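PDB 6IDP: MATE family efflux transporter from Vibrio cholerae, which probably exports drugs and other toxic compounds across the bacterial membrane, changing conformation in a proton-dependent manner. Local coordinates for residues 85-97 / 216-230. Numbering follows the deposited sequence.
Sequences EYAKQLGGLVIVI and WTSYQWQDLNISQSL. With OLC ((2R)-2,3-dihydroxypropyl (9Z)-octadec-9-enoate), chain C; OLC ((2R)-2,3-dihydroxypropyl (9Z)-octadec-9-enoate), chain J.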
loop_
_atom_site.group_PDB
_atom_site.type_symbol
_atom_site.label_atom_id
_atom_site.label_comp_id
_atom_site.label_asym_id
_atom_site.label_seq_id
_atom_site.Cartn_x
_atom_site.Cartn_y
_atom_site.Cartn_z
ATOM N N GLU A 85 13.513 -23.469 11.568
ATOM C CA GLU A 85 14.844 -22.950 11.277
ATOM C C GLU A 85 14.854 -22.185 9.957
ATOM O O GLU A 85 15.377 -21.074 9.873
ATOM C CB GLU A 85 15.868 -24.086 11.235
ATOM C CG GLU A 85 17.291 -23.631 10.944
ATOM C CD GLU A 85 17.892 -22.810 12.072
ATOM O OE1 GLU A 85 18.791 -21.986 11.799
ATOM O OE2 GLU A 85 17.469 -22.995 13.234
ATOM N N TYR A 86 14.259 -22.786 8.935
ATOM C CA TYR A 86 14.256 -22.212 7.597
ATOM C C TYR A 86 13.517 -20.877 7.554
ATOM O O TYR A 86 13.931 -19.954 6.852
ATOM C CB TYR A 86 13.633 -23.204 6.611
ATOM C CG TYR A 86 13.433 -22.664 5.215
ATOM C CD1 TYR A 86 14.513 -22.263 4.441
ATOM C CD2 TYR A 86 12.161 -22.575 4.664
ATOM C CE1 TYR A 86 14.329 -21.773 3.161
ATOM C CE2 TYR A 86 11.967 -22.091 3.385
ATOM C CZ TYR A 86 13.054 -21.690 2.638
ATOM O OH TYR A 86 12.860 -21.206 1.364
ATOM N N ALA A 87 12.434 -20.770 8.318
ATOM C CA ALA A 87 11.638 -19.550 8.346
ATOM C C ALA A 87 12.416 -18.366 8.922
ATOM O O ALA A 87 12.323 -17.252 8.405
ATOM C CB ALA A 87 10.358 -19.774 9.137
ATOM N N LYS A 88 13.180 -18.598 9.984
ATOM C CA LYS A 88 13.920 -17.500 10.606
ATOM C C LYS A 88 15.218 -17.195 9.859
ATOM O O LYS A 88 15.747 -16.093 9.959
ATOM C CB LYS A 88 14.202 -17.798 12.080
ATOM C CG LYS A 88 15.202 -18.899 12.341
ATOM C CD LYS A 88 15.490 -18.985 13.830
ATOM C CE LYS A 88 16.532 -20.040 14.134
ATOM N NZ LYS A 88 16.903 -20.049 15.579
ATOM N N GLN A 89 15.725 -18.169 9.111
ATOM C CA GLN A 89 16.838 -17.913 8.202
ATOM C C GLN A 89 16.373 -17.006 7.069
ATOM O O GLN A 89 17.096 -16.114 6.636
ATOM C CB GLN A 89 17.403 -19.216 7.634
ATOM C CG GLN A 89 18.189 -20.056 8.623
ATOM C CD GLN A 89 18.549 -21.414 8.057
ATOM O OE1 GLN A 89 17.789 -21.997 7.286
ATOM N NE2 GLN A 89 19.716 -21.921 8.429
ATOM N N LEU A 90 15.158 -17.250 6.591
ATOM C CA LEU A 90 14.554 -16.417 5.559
ATOM C C LEU A 90 14.375 -14.991 6.056
ATOM O O LEU A 90 14.541 -14.037 5.298
ATOM C CB LEU A 90 13.201 -16.982 5.120
ATOM C CG LEU A 90 13.195 -18.209 4.210
ATOM C CD1 LEU A 90 11.763 -18.633 3.926
ATOM C CD2 LEU A 90 13.938 -17.921 2.915
ATOM N N GLY A 91 14.030 -14.858 7.335
ATOM C CA GLY A 91 13.844 -13.554 7.946
ATOM C C GLY A 91 15.120 -12.743 7.885
ATOM O O GLY A 91 15.099 -11.556 7.554
ATOM N N GLY A 92 16.237 -13.392 8.203
ATOM C CA GLY A 92 17.539 -12.766 8.086
ATOM C C GLY A 92 17.886 -12.434 6.644
ATOM O O GLY A 92 18.439 -11.370 6.366
ATOM N N LEU A 93 17.554 -13.339 5.727
ATOM C CA LEU A 93 17.867 -13.148 4.312
ATOM C C LEU A 93 17.128 -11.944 3.729
ATOM O O LEU A 93 17.694 -11.184 2.942
ATOM C CB LEU A 93 17.530 -14.406 3.507
ATOM C CG LEU A 93 17.805 -14.324 2.002
ATOM C CD1 LEU A 93 19.293 -14.144 1.725
ATOM C CD2 LEU A 93 17.263 -15.542 1.268
ATOM N N VAL A 94 15.867 -11.777 4.122
ATOM C CA VAL A 94 15.049 -10.664 3.649
ATOM C C VAL A 94 15.626 -9.316 4.085
ATOM O O VAL A 94 15.704 -8.377 3.293
ATOM C CB VAL A 94 13.600 -10.789 4.153
ATOM C CG1 VAL A 94 12.830 -9.500 3.903
ATOM C CG2 VAL A 94 12.910 -11.964 3.478
ATOM N N ILE A 95 16.035 -9.236 5.348
ATOM C CA ILE A 95 16.651 -8.029 5.890
ATOM C C ILE A 95 17.911 -7.660 5.106
ATOM O O ILE A 95 18.138 -6.489 4.790
ATOM C CB ILE A 95 17.002 -8.200 7.386
ATOM C CG1 ILE A 95 15.735 -8.441 8.210
ATOM C CG2 ILE A 95 17.728 -6.979 7.910
ATOM C CD1 ILE A 95 14.711 -7.331 8.094
ATOM N N VAL A 96 18.717 -8.667 4.780
ATOM C CA VAL A 96 19.953 -8.457 4.032
ATOM C C VAL A 96 19.672 -8.044 2.584
ATOM O O VAL A 96 20.274 -7.096 2.078
ATOM C CB VAL A 96 20.833 -9.723 4.060
ATOM C CG1 VAL A 96 21.965 -9.623 3.051
ATOM C CG2 VAL A 96 21.382 -9.949 5.462
ATOM N N ILE A 97 18.752 -8.750 1.933
ATOM C CA ILE A 97 18.338 -8.433 0.566
ATOM C C ILE A 97 17.794 -7.012 0.455
ATOM O O ILE A 97 18.183 -6.252 -0.433
ATOM C CB ILE A 97 17.256 -9.417 0.058
ATOM C CG1 ILE A 97 17.858 -10.802 -0.174
ATOM C CG2 ILE A 97 16.608 -8.898 -1.221
ATOM C CD1 ILE A 97 19.002 -10.811 -1.161
ATOM N N TRP A 216 13.013 -14.573 15.188
ATOM C CA TRP A 216 12.337 -14.479 13.900
ATOM C C TRP A 216 13.334 -14.188 12.785
ATOM O O TRP A 216 12.988 -14.208 11.602
ATOM C CB TRP A 216 11.250 -13.406 13.949
ATOM C CG TRP A 216 10.086 -13.797 14.802
ATOM C CD1 TRP A 216 9.827 -15.036 15.316
ATOM C CD2 TRP A 216 9.018 -12.948 15.243
ATOM N NE1 TRP A 216 8.664 -15.009 16.046
ATOM C CE2 TRP A 216 8.149 -13.741 16.017
ATOM C CE3 TRP A 216 8.716 -11.597 15.058
ATOM C CZ2 TRP A 216 6.994 -13.226 16.603
ATOM C CZ3 TRP A 216 7.571 -11.088 15.641
ATOM C CH2 TRP A 216 6.724 -11.900 16.403
ATOM N N THR A 217 14.574 -13.916 13.176
ATOM C CA THR A 217 15.668 -13.747 12.228
ATOM C C THR A 217 16.879 -14.553 12.677
ATOM O O THR A 217 17.146 -14.673 13.875
ATOM C CB THR A 217 16.086 -12.270 12.076
ATOM O OG1 THR A 217 16.334 -11.708 13.369
ATOM C CG2 THR A 217 15.002 -11.469 11.372
ATOM N N SER A 218 17.606 -15.106 11.713
ATOM C CA SER A 218 18.853 -15.802 12.001
ATOM C C SER A 218 19.891 -15.493 10.937
ATOM O O SER A 218 19.554 -15.323 9.768
ATOM C CB SER A 218 18.631 -17.314 12.085
ATOM O OG SER A 218 19.870 -17.987 12.198
ATOM N N TYR A 219 21.154 -15.431 11.342
ATOM C CA TYR A 219 22.230 -15.201 10.390
ATOM C C TYR A 219 23.193 -16.379 10.369
ATOM O O TYR A 219 24.353 -16.251 9.985
ATOM C CB TYR A 219 22.940 -13.885 10.708
ATOM C CG TYR A 219 22.018 -12.712 10.474
ATOM C CD1 TYR A 219 21.801 -12.227 9.192
ATOM C CD2 TYR A 219 21.326 -12.124 11.524
ATOM C CE1 TYR A 219 20.941 -11.171 8.963
ATOM C CE2 TYR A 219 20.463 -11.065 11.306
ATOM C CZ TYR A 219 20.274 -10.594 10.023
ATOM O OH TYR A 219 19.416 -9.540 9.802
ATOM N N GLN A 220 22.680 -17.535 10.781
ATOM C CA GLN A 220 23.381 -18.801 10.623
ATOM C C GLN A 220 22.831 -19.513 9.387
ATOM O O GLN A 220 21.849 -20.251 9.476
ATOM C CB GLN A 220 23.219 -19.679 11.869
ATOM C CG GLN A 220 23.544 -18.986 13.189
ATOM C CD GLN A 220 25.024 -18.713 13.367
ATOM O OE1 GLN A 220 25.786 -19.595 13.768
ATOM N NE2 GLN A 220 25.439 -17.488 13.075
ATOM N N TRP A 221 23.464 -19.281 8.238
ATOM C CA TRP A 221 22.968 -19.789 6.957
ATOM C C TRP A 221 23.790 -20.958 6.416
ATOM O O TRP A 221 23.861 -21.158 5.202
ATOM C CB TRP A 221 22.954 -18.671 5.908
ATOM C CG TRP A 221 22.111 -17.487 6.266
ATOM C CD1 TRP A 221 21.219 -17.394 7.292
ATOM C CD2 TRP A 221 22.086 -16.221 5.595
ATOM N NE1 TRP A 221 20.639 -16.151 7.301
ATOM C CE2 TRP A 221 21.154 -15.410 6.272
ATOM C CE3 TRP A 221 22.762 -15.695 4.488
ATOM C CZ2 TRP A 221 20.879 -14.101 5.879
ATOM C CZ3 TRP A 221 22.486 -14.394 4.100
ATOM C CH2 TRP A 221 21.553 -13.614 4.792
ATOM N N GLN A 222 24.408 -21.722 7.312
ATOM C CA GLN A 222 25.272 -22.830 6.911
ATOM C C GLN A 222 24.533 -23.878 6.074
ATOM O O GLN A 222 25.097 -24.436 5.131
ATOM C CB GLN A 222 25.897 -23.497 8.142
ATOM C CG GLN A 222 26.910 -22.636 8.890
ATOM C CD GLN A 222 26.263 -21.620 9.815
ATOM O OE1 GLN A 222 25.038 -21.565 9.937
ATOM N NE2 GLN A 222 27.084 -20.813 10.478
ATOM N N ASP A 223 23.273 -24.135 6.412
ATOM C CA ASP A 223 22.498 -25.157 5.713
ATOM C C ASP A 223 21.409 -24.564 4.825
ATOM O O ASP A 223 20.501 -25.275 4.394
ATOM C CB ASP A 223 21.870 -26.125 6.719
ATOM N N LEU A 224 21.499 -23.266 4.550
ATOM C CA LEU A 224 20.488 -22.589 3.741
ATOM C C LEU A 224 20.863 -22.562 2.264
ATOM O O LEU A 224 21.949 -22.110 1.900
ATOM C CB LEU A 224 20.272 -21.157 4.241
ATOM C CG LEU A 224 19.259 -20.312 3.461
ATOM C CD1 LEU A 224 17.846 -20.837 3.664
ATOM C CD2 LEU A 224 19.352 -18.846 3.858
ATOM N N ASN A 225 19.963 -23.051 1.417
ATOM C CA ASN A 225 20.136 -22.934 -0.025
ATOM C C ASN A 225 19.731 -21.534 -0.476
ATOM O O ASN A 225 18.548 -21.259 -0.682
ATOM C CB ASN A 225 19.313 -23.997 -0.757
ATOM C CG ASN A 225 19.733 -24.171 -2.207
ATOM O OD1 ASN A 225 20.183 -23.228 -2.857
ATOM N ND2 ASN A 225 19.581 -25.385 -2.720
ATOM N N ILE A 226 20.720 -20.654 -0.616
ATOM C CA ILE A 226 20.471 -19.251 -0.933
ATOM C C ILE A 226 19.801 -19.076 -2.297
ATOM O O ILE A 226 18.817 -18.348 -2.420
ATOM C CB ILE A 226 21.783 -18.437 -0.887
ATOM C CG1 ILE A 226 22.308 -18.365 0.550
ATOM C CG2 ILE A 226 21.570 -17.034 -1.428
ATOM C CD1 ILE A 226 23.582 -17.562 0.703
ATOM N N SER A 227 20.325 -19.754 -3.312
ATOM C CA SER A 227 19.767 -19.683 -4.660
ATOM C C SER A 227 18.302 -20.124 -4.683
ATOM O O SER A 227 17.478 -19.557 -5.400
ATOM C CB SER A 227 20.592 -20.542 -5.620
ATOM O OG SER A 227 20.130 -20.414 -6.953
ATOM N N GLN A 228 17.989 -21.133 -3.877
ATOM C CA GLN A 228 16.638 -21.670 -3.786
ATOM C C GLN A 228 15.702 -20.690 -3.085
ATOM O O GLN A 228 14.567 -20.484 -3.513
ATOM C CB GLN A 228 16.659 -23.002 -3.040
ATOM C CG GLN A 228 15.663 -24.031 -3.529
ATOM C CD GLN A 228 16.046 -25.433 -3.102
ATOM O OE1 GLN A 228 16.895 -26.072 -3.726
ATOM N NE2 GLN A 228 15.432 -25.915 -2.029
ATOM N N SER A 229 16.187 -20.091 -2.002
ATOM C CA SER A 229 15.398 -19.139 -1.233
ATOM C C SER A 229 15.121 -17.882 -2.046
ATOM O O SER A 229 14.021 -17.332 -1.998
ATOM C CB SER A 229 16.113 -18.775 0.068
ATOM O OG SER A 229 16.313 -19.919 0.878
ATOM N N LEU A 230 16.127 -17.434 -2.791
ATOM C CA LEU A 230 15.988 -16.257 -3.639
ATOM C C LEU A 230 14.986 -16.503 -4.758
ATOM O O LEU A 230 14.264 -15.597 -5.170
ATOM C CB LEU A 230 17.344 -15.853 -4.218
ATOM C CG LEU A 230 18.304 -15.194 -3.226
ATOM C CD1 LEU A 230 19.601 -14.778 -3.909
ATOM C CD2 LEU A 230 17.637 -13.999 -2.558
HETATM C C10 OLC C . 24.562 -5.281 4.713
HETATM C C9 OLC C . 24.869 -6.454 5.302
HETATM C C11 OLC C . 25.645 -4.282 4.373
HETATM C C8 OLC C . 26.304 -6.798 5.636
HETATM C C24 OLC C . 27.422 -17.195 9.329
HETATM C C12 OLC C . 25.029 -2.904 4.263
HETATM C C7 OLC C . 26.320 -7.886 6.686
HETATM C C13 OLC C . 23.910 -2.929 3.245
HETATM C C6 OLC C . 27.139 -9.056 6.186
HETATM C C14 OLC C . 23.194 -1.597 3.256
HETATM C C5 OLC C . 26.359 -9.827 5.142
HETATM C C4 OLC C . 25.330 -10.706 5.820
HETATM C C3 OLC C . 25.564 -12.158 5.459
HETATM C C2 OLC C . 26.442 -12.816 6.503
HETATM C C21 OLC C . 26.221 -16.496 7.282
HETATM C C1 OLC C . 25.918 -14.202 6.816
HETATM C C22 OLC C . 27.202 -17.491 7.861
HETATM O O19 OLC C . 24.736 -14.451 6.681
HETATM O O25 OLC C . 28.591 -17.839 9.783
HETATM O O23 OLC C . 26.684 -18.792 7.714
HETATM O O20 OLC C . 26.793 -15.208 7.266
HETATM C C18 OLC J . 13.420 -27.680 5.487
HETATM C C17 OLC J . 13.306 -27.369 4.010
HETATM C C16 OLC J . 13.515 -25.887 3.784
HETATM C C15 OLC J . 13.314 -25.563 2.320
HETATM C C13 OLC J . 11.656 -25.415 0.492
HETATM C C14 OLC J . 11.851 -25.710 1.963
HETATM O O HOH W 1 11.114 -15.254 10.260
HETATM O O HOH W 2 17.494 -24.456 5.575
#
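Trp221 turns the CZ2-CH2 rim of its indole to the backbone of Gly92 and Leu93, with CZ2 3.5 Å from Gly92 C, while Leu93 CD1 and Val96 CG2 close on CH2. The missing side chain of Gly92 lets the loop carbonyl Ser218 O come within 3.7 Å of Gly92 CA, with the indole beside it. Leu93, its CG anti to the backbone N (chi1 180°), spreads its two methyls: CD1 crosses to the indole and CD2 lies 3.6 Å from Ser229 CB, bridging the loop and the start of helix 226-259. Lipids border the apolar patch. One monoolein sets ester carbonyl oxygen O19 over an indole face, 3.2 Å from Trp221 CE3, with Leu224 CD2 on the opposite face; a second covers the face of Tyr86 opposite Leu90 CD1, while Leu224 CD1 meets that ring at its edge.

The indole is also held by its own loop, Trp221 NE1 donating to Ser218 O at 2.8 Å. Farther out, the extended Gln89 side chain donates from NE2 to Gln220 O (2.9 Å, 153° at the hydrogen), in the carbonyl plane, and a water donates to its OE1 and, weakly, to Asp223 O. Ser218 N gives Lys88 O a weak bond, and Ser218 OG receives Gln220 N in an ST turn.

The loop linking helices 189-213 and 226-259 thus wraps the N-terminal part of helix 84-111, whose other sides pack on helices 54-80 and 124-156.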